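Local coordinates for protein L-lysine 6-monooxygenase (Pseudomonas syringae pv. tomato, PDB 5CQF) that probably hydroxylates the side-chain amine of lysine or a related amino acid with the help of FAD and NADPH, as a step in siderophore biosynthesis, at residues 327-332 and 336-341; 208-213 and 314-319; 221-226 and 230-235. All blocks are in the same frame, centred on the assembly; numbering follows the deposited sequence.

All three contacts lie around the parallel sheet that contains strands 206-210 and 231-235, and each touches the other two. Contact 3 packs a helix on one face of that sheet; contact 2 joins the opposite face to a three-stranded antiparallel sheet, of which contact 1 is the outer hairpin. The centres of contacts 2 and 3 are about 14 Å apart, bridged by Val209 N and His233 O at 2.7 Å, and those of contacts 1 and 2 about 10 Å; contacts 1 and 3 meet at Leu330 CD1 and Val235 CG2, 3.8 Å apart. The glycine turn after strand 206-210 resembles a Rossmann-type dinucleotide-binding loop, consistent with an NADP site beside contact 2.

Contact 1: residues 327-332 and 336-341; sequences RVELTD and QRTRVL
Val340 lays its isopropyl group over one face of the Arg327 guanidinium, with CG1 4.0 Å above the plane and over its centre. The Arg327 chain is extended as far as NE, CG anti to the backbone N (chi1 -171°), and then turns at chi4 (-73°) so that a face of the guanidinium meets Val340; its CG also lies 3.7 Å from Val340 CG1. On the opposite face of the hairpin Leu330 and Leu341 cross obliquely, the two CD1 methyls 3.7 Å apart. These leucines turn toward the parallel sheet, where both rest on Tyr311, and Val328 beside them packs on Leu208. Thr331 and Thr338 lie side by side on the Val340 face, pointing the same way, with Thr331 OG1 3.4 Å from Thr338 CG2; that hydroxyl is hydrogen-bonded to Ser317. The backbones are joined by paired bonds. Val328 N to Leu341 O and Leu341 N to Val328 O are both 2.8 Å long, and Leu330 and Arg339 form the next hydrogen-bonded pair. Farther along, Asp332 N meets Arg337 O at 2.9 Å. Asp332 OD1 takes the backbone N-H groups of Phe334 and Ser335 and so braces the turn, while OD2 is bonded to Tyr261 of the second subunit. The hairpin end therefore takes part in the assembly. With 157° between the N-to-C directions of the two segments and alternating hydrogen-bonded and non-hydrogen-bonded pairs, this is a classic antiparallel beta hairpin, largely apolar toward the parallel sheet, with Arg339 at its margin, and largely polar on its outer face.

Contact 2: residues 208-213 and 314-319; sequences LVLGSG and SVISAI
With CG1 anti to its carbonyl carbon (chi1 -62°) and the chain then extended to CD1 (chi2 -166°), Ile316 sends its terminal methyl straight at Leu208, whose CG lies anti to the backbone N (chi1 -172°). The two side chains meet tip to tip, Leu208 CD2 and Ile316 CD1 being 4.1 Å apart. Leu210, two residues along on the same face of its strand, brings CD1 to 4.3 Å from Ile316 CG1, so the isoleucine is touched at its tip by one leucine and along its shaft by the other. The backbones stay well apart: the nearest CA atoms, of Leu210 and Ile316, are 8.8 Å from each other. Val328 and Leu330 of the neighbouring hairpin strand also pack on Ile316. Just beyond it, Ser317 and Ala318 both face Glu329 in a classic beta bulge. At the other end of segment 208-213, Gly211 has a backbone conformation in which a CB would collide with the carbonyl O of Leu210, and Gly213 takes the N-cap position of helix 214-226, as in a Rossmann-type strand-turn-helix. Across the two segments the touch between the sheets is small and wholly apolar, resting on van der Waals contact and the burial of methyl groups, without directional bonds.

Contact 3: residues 221-226 and 230-235; sequences LELVSR and IEVHSV
Val224 and Val232 meet at about a right angle, with Val224 CG1 3.8 Å from Val232 CG2. The same Val232 methyl also lies 4.2 Å from Leu223 CB; with CG1 anti to the backbone N (chi1 174°), CG2 is left anti to the carbonyl carbon and faces the helix. Ile230 completes this shell from the approach to the strand, its CG2 4.3 Å from Leu223 CB and its CD1 3.5 Å from Leu223 O, so a methyl rests against a main-chain carbonyl of the helix. All four residues are buried. On sides of the helix turned from the strand, its own polar groups pair. Leu221 O accepts both Ser225 N and Ser225 OG, which reach it from opposite faces of the carbonyl plane, the hydroxyl at 2.7 Å. Glu222 and Arg226, one turn apart, form a salt bridge, Glu222 OE2 meeting the guanidinium edge in its plane, 2.6 Å from Arg226 NE. Arg307 ties the two segments together from outside, giving one N-H group to Val224 O and another to Ile230 O. Farther out, Leu223 packs against Phe192 and Leu196 of helix 192-198, and Leu221 against helix 287-302. Trp207 touches both Leu223 and Ile230, and Val209 touches Val232. Helix 214-226 links the parallel neighbours 206-210 and 231-235 in a beta-alpha-beta unit, with helices 192-198 and 287-302 beside it.

Contact 1: residues 327-332 and 336-341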
loop_
_atom_site.group_PDB
_atom_site.type_symbol
_atom_site.label_atom_id
_atom_site.label_comp_id
_atom_site.label_asym_id
_atom_site.label_seq_id
_atom_site.Cartn_x
_atom_site.Cartn_y
_atom_site.Cartn_z
ATOM N N ARG A 327 -30.772 -10.980 28.360
ATOM C CA ARG A 327 -30.205 -10.161 29.413
ATOM C C ARG A 327 -28.840 -10.775 29.739
ATOM O O ARG A 327 -28.748 -11.899 30.229
ATOM C CB ARG A 327 -31.128 -10.144 30.626
ATOM C CG ARG A 327 -30.751 -9.158 31.728
ATOM C CD ARG A 327 -31.585 -9.409 32.996
ATOM N NE ARG A 327 -31.116 -8.714 34.215
ATOM C CZ ARG A 327 -30.032 -9.032 34.940
ATOM N NH1 ARG A 327 -29.210 -10.037 34.591
ATOM N NH2 ARG A 327 -29.748 -8.317 36.024
ATOM N N VAL A 328 -27.777 -10.041 29.425
ATOM C CA VAL A 328 -26.419 -10.588 29.494
ATOM C C VAL A 328 -25.592 -9.845 30.520
ATOM O O VAL A 328 -25.475 -8.615 30.464
ATOM C CB VAL A 328 -25.712 -10.487 28.139
ATOM C CG1 VAL A 328 -24.390 -11.214 28.199
ATOM C CG2 VAL A 328 -26.580 -11.070 27.034
ATOM N N GLU A 329 -25.025 -10.584 31.464
ATOM C CA GLU A 329 -24.183 -9.974 32.472
ATOM C C GLU A 329 -22.746 -10.198 32.085
ATOM O O GLU A 329 -22.325 -11.348 31.927
ATOM C CB GLU A 329 -24.433 -10.574 33.869
ATOM C CG GLU A 329 -23.664 -9.859 34.985
ATOM C CD GLU A 329 -23.652 -10.620 36.301
ATOM O OE1 GLU A 329 -23.047 -11.718 36.367
ATOM O OE2 GLU A 329 -24.233 -10.108 37.276
ATOM N N LEU A 330 -21.997 -9.096 31.974
ATOM C CA LEU A 330 -20.550 -9.134 31.761
ATOM C C LEU A 330 -19.793 -8.861 33.043
ATOM O O LEU A 330 -20.189 -8.022 33.846
ATOM C CB LEU A 330 -20.125 -8.072 30.746
ATOM C CG LEU A 330 -20.796 -8.018 29.376
ATOM C CD1 LEU A 330 -20.047 -7.076 28.438
ATOM C CD2 LEU A 330 -20.884 -9.405 28.770
ATOM N N THR A 331 -18.669 -9.538 33.202
ATOM C CA THR A 331 -17.779 -9.278 34.296
ATOM C C THR A 331 -16.403 -8.956 33.725
ATOM O O THR A 331 -15.855 -9.730 32.935
ATOM C CB THR A 331 -17.741 -10.495 35.251
ATOM O OG1 THR A 331 -19.024 -10.638 35.857
ATOM C CG2 THR A 331 -16.706 -10.334 36.342
ATOM N N ASP A 332 -15.866 -7.794 34.099
ATOM C CA ASP A 332 -14.484 -7.464 33.787
ATOM C C ASP A 332 -13.606 -8.318 34.688
ATOM O O ASP A 332 -13.685 -8.228 35.890
ATOM C CB ASP A 332 -14.216 -5.989 34.012
ATOM C CG ASP A 332 -12.752 -5.634 33.874
ATOM O OD1 ASP A 332 -11.884 -6.460 34.257
ATOM O OD2 ASP A 332 -12.457 -4.518 33.378
ATOM N N GLN A 336 -13.329 -6.945 38.473
ATOM C CA GLN A 336 -14.550 -7.619 38.939
ATOM C C GLN A 336 -15.830 -6.773 38.772
ATOM O O GLN A 336 -16.900 -7.236 39.106
ATOM C CB GLN A 336 -14.404 -8.156 40.387
ATOM C CG GLN A 336 -13.244 -9.141 40.601
ATOM C CD GLN A 336 -13.376 -10.431 39.778
ATOM O OE1 GLN A 336 -14.478 -10.987 39.628
ATOM N NE2 GLN A 336 -12.253 -10.907 39.237
ATOM N N ARG A 337 -15.740 -5.557 38.244
ATOM C CA ARG A 337 -16.935 -4.749 37.968
ATOM C C ARG A 337 -17.835 -5.504 36.985
ATOM O O ARG A 337 -17.335 -6.194 36.086
ATOM C CB ARG A 337 -16.554 -3.368 37.377
ATOM C CG ARG A 337 -16.901 -2.132 38.225
ATOM C CD ARG A 337 -15.938 -1.865 39.386
ATOM N NE ARG A 337 -14.672 -1.239 38.978
ATOM C CZ ARG A 337 -13.642 -0.999 39.798
ATOM N NH1 ARG A 337 -13.721 -1.319 41.091
ATOM N NH2 ARG A 337 -12.522 -0.444 39.331
ATOM N N THR A 338 -19.150 -5.400 37.168
ATOM C CA THR A 338 -20.110 -6.069 36.293
ATOM C C THR A 338 -20.962 -5.033 35.618
ATOM O O THR A 338 -21.038 -3.905 36.085
ATOM C CB THR A 338 -21.097 -6.980 37.044
ATOM O OG1 THR A 338 -21.798 -6.203 38.010
ATOM C CG2 THR A 338 -20.398 -8.139 37.743
ATOM N N ARG A 339 -21.606 -5.435 34.521
ATOM C CA ARG A 339 -22.685 -4.654 33.894
ATOM C C ARG A 339 -23.604 -5.560 33.097
ATOM O O ARG A 339 -23.251 -6.685 32.764
ATOM C CB ARG A 339 -22.134 -3.551 32.999
ATOM C CG ARG A 339 -21.148 -4.051 31.979
ATOM C CD ARG A 339 -20.100 -3.006 31.680
ATOM N NE ARG A 339 -20.688 -1.903 30.950
ATOM C CZ ARG A 339 -19.984 -0.944 30.368
ATOM N NH1 ARG A 339 -20.629 0.011 29.715
ATOM N NH2 ARG A 339 -18.645 -0.941 30.432
ATOM N N VAL A 340 -24.792 -5.055 32.809
ATOM C CA VAL A 340 -25.831 -5.816 32.135
ATOM C C VAL A 340 -26.091 -5.194 30.763
ATOM O O VAL A 340 -26.110 -3.981 30.640
ATOM C CB VAL A 340 -27.124 -5.817 32.992
ATOM C CG1 VAL A 340 -28.293 -6.493 32.277
ATOM C CG2 VAL A 340 -26.857 -6.491 34.328
ATOM N N LEU A 341 -26.258 -6.045 29.748
ATOM C CA LEU A 341 -26.626 -5.650 28.371
ATOM C C LEU A 341 -27.900 -6.357 27.985
ATOM O O LEU A 341 -28.041 -7.560 28.218
ATOM C CB LEU A 341 -25.562 -6.094 27.371
ATOM C CG LEU A 341 -24.200 -5.434 27.497
ATOM C CD1 LEU A 341 -23.173 -6.121 26.607
ATOM C CD2 LEU A 341 -24.314 -3.956 27.151
#

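Contact 2: residues 208-213 and 314-319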
loop_
_atom_site.group_PDB
_atom_site.type_symbol
_atom_site.label_atom_id
_atom_site.label_comp_id
_atom_site.label_asym_id
_atom_site.label_seq_id
_atom_site.Cartn_x
_atom_site.Cartn_y
_atom_site.Cartn_z
ATOM N N LEU A 208 -25.104 -9.029 20.211
ATOM C CA LEU A 208 -23.886 -9.251 20.968
ATOM C C LEU A 208 -23.076 -10.248 20.211
ATOM O O LEU A 208 -23.607 -11.258 19.795
ATOM C CB LEU A 208 -24.208 -9.800 22.347
ATOM C CG LEU A 208 -22.984 -9.871 23.254
ATOM C CD1 LEU A 208 -23.394 -9.658 24.691
ATOM C CD2 LEU A 208 -22.223 -11.185 23.148
ATOM N N VAL A 209 -21.807 -9.951 19.987
ATOM C CA VAL A 209 -20.907 -10.874 19.310
ATOM C C VAL A 209 -19.719 -11.172 20.231
ATOM O O VAL A 209 -18.956 -10.275 20.590
ATOM C CB VAL A 209 -20.404 -10.288 17.975
ATOM C CG1 VAL A 209 -19.472 -11.237 17.272
ATOM C CG2 VAL A 209 -21.567 -9.971 17.049
ATOM N N LEU A 210 -19.589 -12.431 20.626
ATOM C CA LEU A 210 -18.553 -12.860 21.556
ATOM C C LEU A 210 -17.358 -13.373 20.772
ATOM O O LEU A 210 -17.510 -14.221 19.887
ATOM C CB LEU A 210 -19.115 -13.980 22.417
ATOM C CG LEU A 210 -18.234 -14.648 23.478
ATOM C CD1 LEU A 210 -17.924 -13.688 24.615
ATOM C CD2 LEU A 210 -18.937 -15.881 24.023
ATOM N N GLY A 211 -16.178 -12.850 21.061
ATOM C CA GLY A 211 -14.955 -13.412 20.481
ATOM C C GLY A 211 -14.066 -12.399 19.817
ATOM O O GLY A 211 -14.510 -11.289 19.491
ATOM N N SER A 212 -12.821 -12.799 19.588
ATOM C CA SER A 212 -11.784 -11.869 19.152
ATOM C C SER A 212 -11.082 -12.224 17.836
ATOM O O SER A 212 -10.274 -11.447 17.354
ATOM C CB SER A 212 -10.750 -11.710 20.270
ATOM O OG SER A 212 -11.353 -11.186 21.456
ATOM N N GLY A 213 -11.381 -13.380 17.256
ATOM C CA GLY A 213 -10.783 -13.792 15.989
ATOM C C GLY A 213 -11.503 -13.302 14.735
ATOM O O GLY A 213 -12.441 -12.493 14.790
ATOM N N SER A 314 -13.329 -9.102 29.388
ATOM C CA SER A 314 -14.655 -9.454 29.868
ATOM C C SER A 314 -15.098 -10.864 29.550
ATOM O O SER A 314 -14.736 -11.425 28.500
ATOM C CB SER A 314 -15.691 -8.496 29.306
ATOM O OG SER A 314 -15.404 -7.185 29.742
ATOM N N VAL A 315 -15.906 -11.423 30.463
ATOM C CA VAL A 315 -16.584 -12.666 30.218
ATOM C C VAL A 315 -18.056 -12.472 30.456
ATOM O O VAL A 315 -18.470 -11.534 31.120
ATOM C CB VAL A 315 -16.093 -13.835 31.109
ATOM C CG1 VAL A 315 -14.649 -14.197 30.792
ATOM C CG2 VAL A 315 -16.264 -13.522 32.585
ATOM N N ILE A 316 -18.839 -13.366 29.878
ATOM C CA ILE A 316 -20.255 -13.436 30.142
ATOM C C ILE A 316 -20.401 -14.326 31.361
ATOM O O ILE A 316 -20.039 -15.509 31.333
ATOM C CB ILE A 316 -21.020 -14.024 28.945
ATOM C CG1 ILE A 316 -20.820 -13.110 27.735
ATOM C CG2 ILE A 316 -22.497 -14.201 29.285
ATOM C CD1 ILE A 316 -21.765 -13.369 26.583
ATOM N N SER A 317 -20.905 -13.727 32.429
ATOM C CA SER A 317 -21.035 -14.358 33.730
ATOM C C SER A 317 -22.477 -14.813 34.017
ATOM O O SER A 317 -22.713 -15.581 34.936
ATOM C CB SER A 317 -20.582 -13.350 34.790
ATOM O OG SER A 317 -21.370 -12.166 34.723
ATOM N N ALA A 318 -23.436 -14.293 33.255
ATOM C CA ALA A 318 -24.825 -14.786 33.269
ATOM C C ALA A 318 -25.564 -14.342 32.003
ATOM O O ALA A 318 -25.280 -13.289 31.443
ATOM C CB ALA A 318 -25.571 -14.310 34.513
ATOM N N ILE A 319 -26.524 -15.147 31.576
ATOM C CA ILE A 319 -27.347 -14.841 30.413
ATOM C C ILE A 319 -28.693 -15.535 30.552
ATOM O O ILE A 319 -28.757 -16.681 30.988
ATOM C CB ILE A 319 -26.642 -15.291 29.111
ATOM C CG1 ILE A 319 -27.544 -15.080 27.894
ATOM C CG2 ILE A 319 -26.216 -16.748 29.181
ATOM C CD1 ILE A 319 -26.801 -15.129 26.576
#

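Contact 3: residues 221-226 and 230-235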
loop_
_atom_site.group_PDB
_atom_site.type_symbol
_atom_site.label_atom_id
_atom_site.label_comp_id
_atom_site.label_asym_id
_atom_site.label_seq_id
_atom_site.Cartn_x
_atom_site.Cartn_y
_atom_site.Cartn_z
ATOM N N LEU A 221 -18.711 -7.163 11.001
ATOM C CA LEU A 221 -18.745 -6.377 9.773
ATOM C C LEU A 221 -20.018 -6.612 8.994
ATOM O O LEU A 221 -20.624 -5.664 8.479
ATOM C CB LEU A 221 -17.540 -6.690 8.899
ATOM C CG LEU A 221 -17.370 -5.911 7.581
ATOM C CD1 LEU A 221 -17.233 -4.422 7.822
ATOM C CD2 LEU A 221 -16.117 -6.413 6.880
ATOM N N GLU A 222 -20.438 -7.864 8.914
ATOM C CA GLU A 222 -21.573 -8.194 8.096
ATOM C C GLU A 222 -22.832 -7.614 8.741
ATOM O O GLU A 222 -23.722 -7.074 8.044
ATOM C CB GLU A 222 -21.672 -9.695 7.883
ATOM C CG GLU A 222 -22.962 -10.162 7.198
ATOM C CD GLU A 222 -23.060 -9.828 5.709
ATOM O OE1 GLU A 222 -22.009 -9.686 5.044
ATOM O OE2 GLU A 222 -24.207 -9.745 5.202
ATOM N N LEU A 223 -22.906 -7.673 10.067
ATOM C CA LEU A 223 -24.069 -7.122 10.746
ATOM C C LEU A 223 -24.167 -5.605 10.563
ATOM O O LEU A 223 -25.220 -5.113 10.152
ATOM C CB LEU A 223 -24.064 -7.457 12.216
ATOM C CG LEU A 223 -24.201 -8.929 12.557
ATOM C CD1 LEU A 223 -24.028 -9.066 14.057
ATOM C CD2 LEU A 223 -25.551 -9.510 12.107
ATOM N N VAL A 224 -23.106 -4.856 10.878
ATOM C CA VAL A 224 -23.180 -3.406 10.709
ATOM C C VAL A 224 -23.265 -3.035 9.222
ATOM O O VAL A 224 -23.662 -1.934 8.903
ATOM C CB VAL A 224 -22.006 -2.632 11.351
ATOM C CG1 VAL A 224 -21.962 -2.839 12.852
ATOM C CG2 VAL A 224 -20.675 -3.008 10.713
ATOM N N SER A 225 -22.907 -3.939 8.320
ATOM C CA SER A 225 -23.084 -3.680 6.887
ATOM C C SER A 225 -24.515 -3.832 6.414
ATOM O O SER A 225 -24.902 -3.202 5.467
ATOM C CB SER A 225 -22.220 -4.612 6.031
ATOM O OG SER A 225 -20.872 -4.280 6.178
ATOM N N ARG A 226 -25.285 -4.701 7.027
ATOM C CA ARG A 226 -26.554 -5.074 6.436
ATOM C C ARG A 226 -27.650 -4.085 6.738
ATOM O O ARG A 226 -28.649 -4.086 6.063
ATOM C CB ARG A 226 -26.988 -6.439 6.940
ATOM C CG ARG A 226 -26.207 -7.577 6.336
ATOM C CD ARG A 226 -26.934 -8.234 5.180
ATOM N NE ARG A 226 -26.798 -9.685 5.303
ATOM C CZ ARG A 226 -27.800 -10.533 5.518
ATOM N NH1 ARG A 226 -27.529 -11.828 5.609
ATOM N NH2 ARG A 226 -29.066 -10.115 5.624
ATOM N N ILE A 230 -28.576 -1.301 13.184
ATOM C CA ILE A 230 -28.044 -2.383 14.024
ATOM C C ILE A 230 -26.938 -1.878 14.947
ATOM O O ILE A 230 -26.052 -1.110 14.530
ATOM C CB ILE A 230 -27.506 -3.530 13.172
ATOM C CG1 ILE A 230 -28.641 -4.417 12.724
ATOM C CG2 ILE A 230 -26.524 -4.399 13.942
ATOM C CD1 ILE A 230 -28.177 -5.610 11.912
ATOM N N GLU A 231 -26.998 -2.309 16.197
ATOM C CA GLU A 231 -25.968 -2.011 17.192
ATOM C C GLU A 231 -25.313 -3.300 17.641
ATOM O O GLU A 231 -25.982 -4.299 17.855
ATOM C CB GLU A 231 -26.584 -1.267 18.382
ATOM C CG GLU A 231 -26.811 0.189 18.034
ATOM C CD GLU A 231 -27.753 0.911 18.969
ATOM O OE1 GLU A 231 -28.714 0.277 19.504
ATOM O OE2 GLU A 231 -27.528 2.141 19.128
ATOM N N VAL A 232 -24.000 -3.293 17.743
ATOM C CA VAL A 232 -23.288 -4.507 18.010
ATOM C C VAL A 232 -22.470 -4.317 19.267
ATOM O O VAL A 232 -21.747 -3.353 19.372
ATOM C CB VAL A 232 -22.367 -4.871 16.849
ATOM C CG1 VAL A 232 -21.529 -6.078 17.218
ATOM C CG2 VAL A 232 -23.171 -5.162 15.605
ATOM N N HIS A 233 -22.592 -5.249 20.206
ATOM C CA HIS A 233 -21.754 -5.282 21.404
ATOM C C HIS A 233 -20.771 -6.428 21.286
ATOM O O HIS A 233 -21.167 -7.586 21.225
ATOM C CB HIS A 233 -22.629 -5.456 22.635
ATOM C CG HIS A 233 -23.689 -4.407 22.739
ATOM N ND1 HIS A 233 -23.511 -3.242 23.451
ATOM C CD2 HIS A 233 -24.906 -4.316 22.164
ATOM C CE1 HIS A 233 -24.590 -2.492 23.337
ATOM N NE2 HIS A 233 -25.449 -3.119 22.551
ATOM N N SER A 234 -19.494 -6.072 21.260
ATOM C CA SER A 234 -18.418 -6.941 20.917
ATOM C C SER A 234 -17.617 -7.166 22.168
ATOM O O SER A 234 -16.967 -6.246 22.673
ATOM C CB SER A 234 -17.565 -6.268 19.822
ATOM O OG SER A 234 -16.422 -7.026 19.475
ATOM N N VAL A 235 -17.672 -8.402 22.667
ATOM C CA VAL A 235 -17.083 -8.789 23.952
ATOM C C VAL A 235 -15.844 -9.628 23.735
ATOM O O VAL A 235 -15.875 -10.598 22.973
ATOM C CB VAL A 235 -18.074 -9.597 24.791
ATOM C CG1 VAL A 235 -17.416 -10.096 26.053
ATOM C CG2 VAL A 235 -19.294 -8.745 25.158
#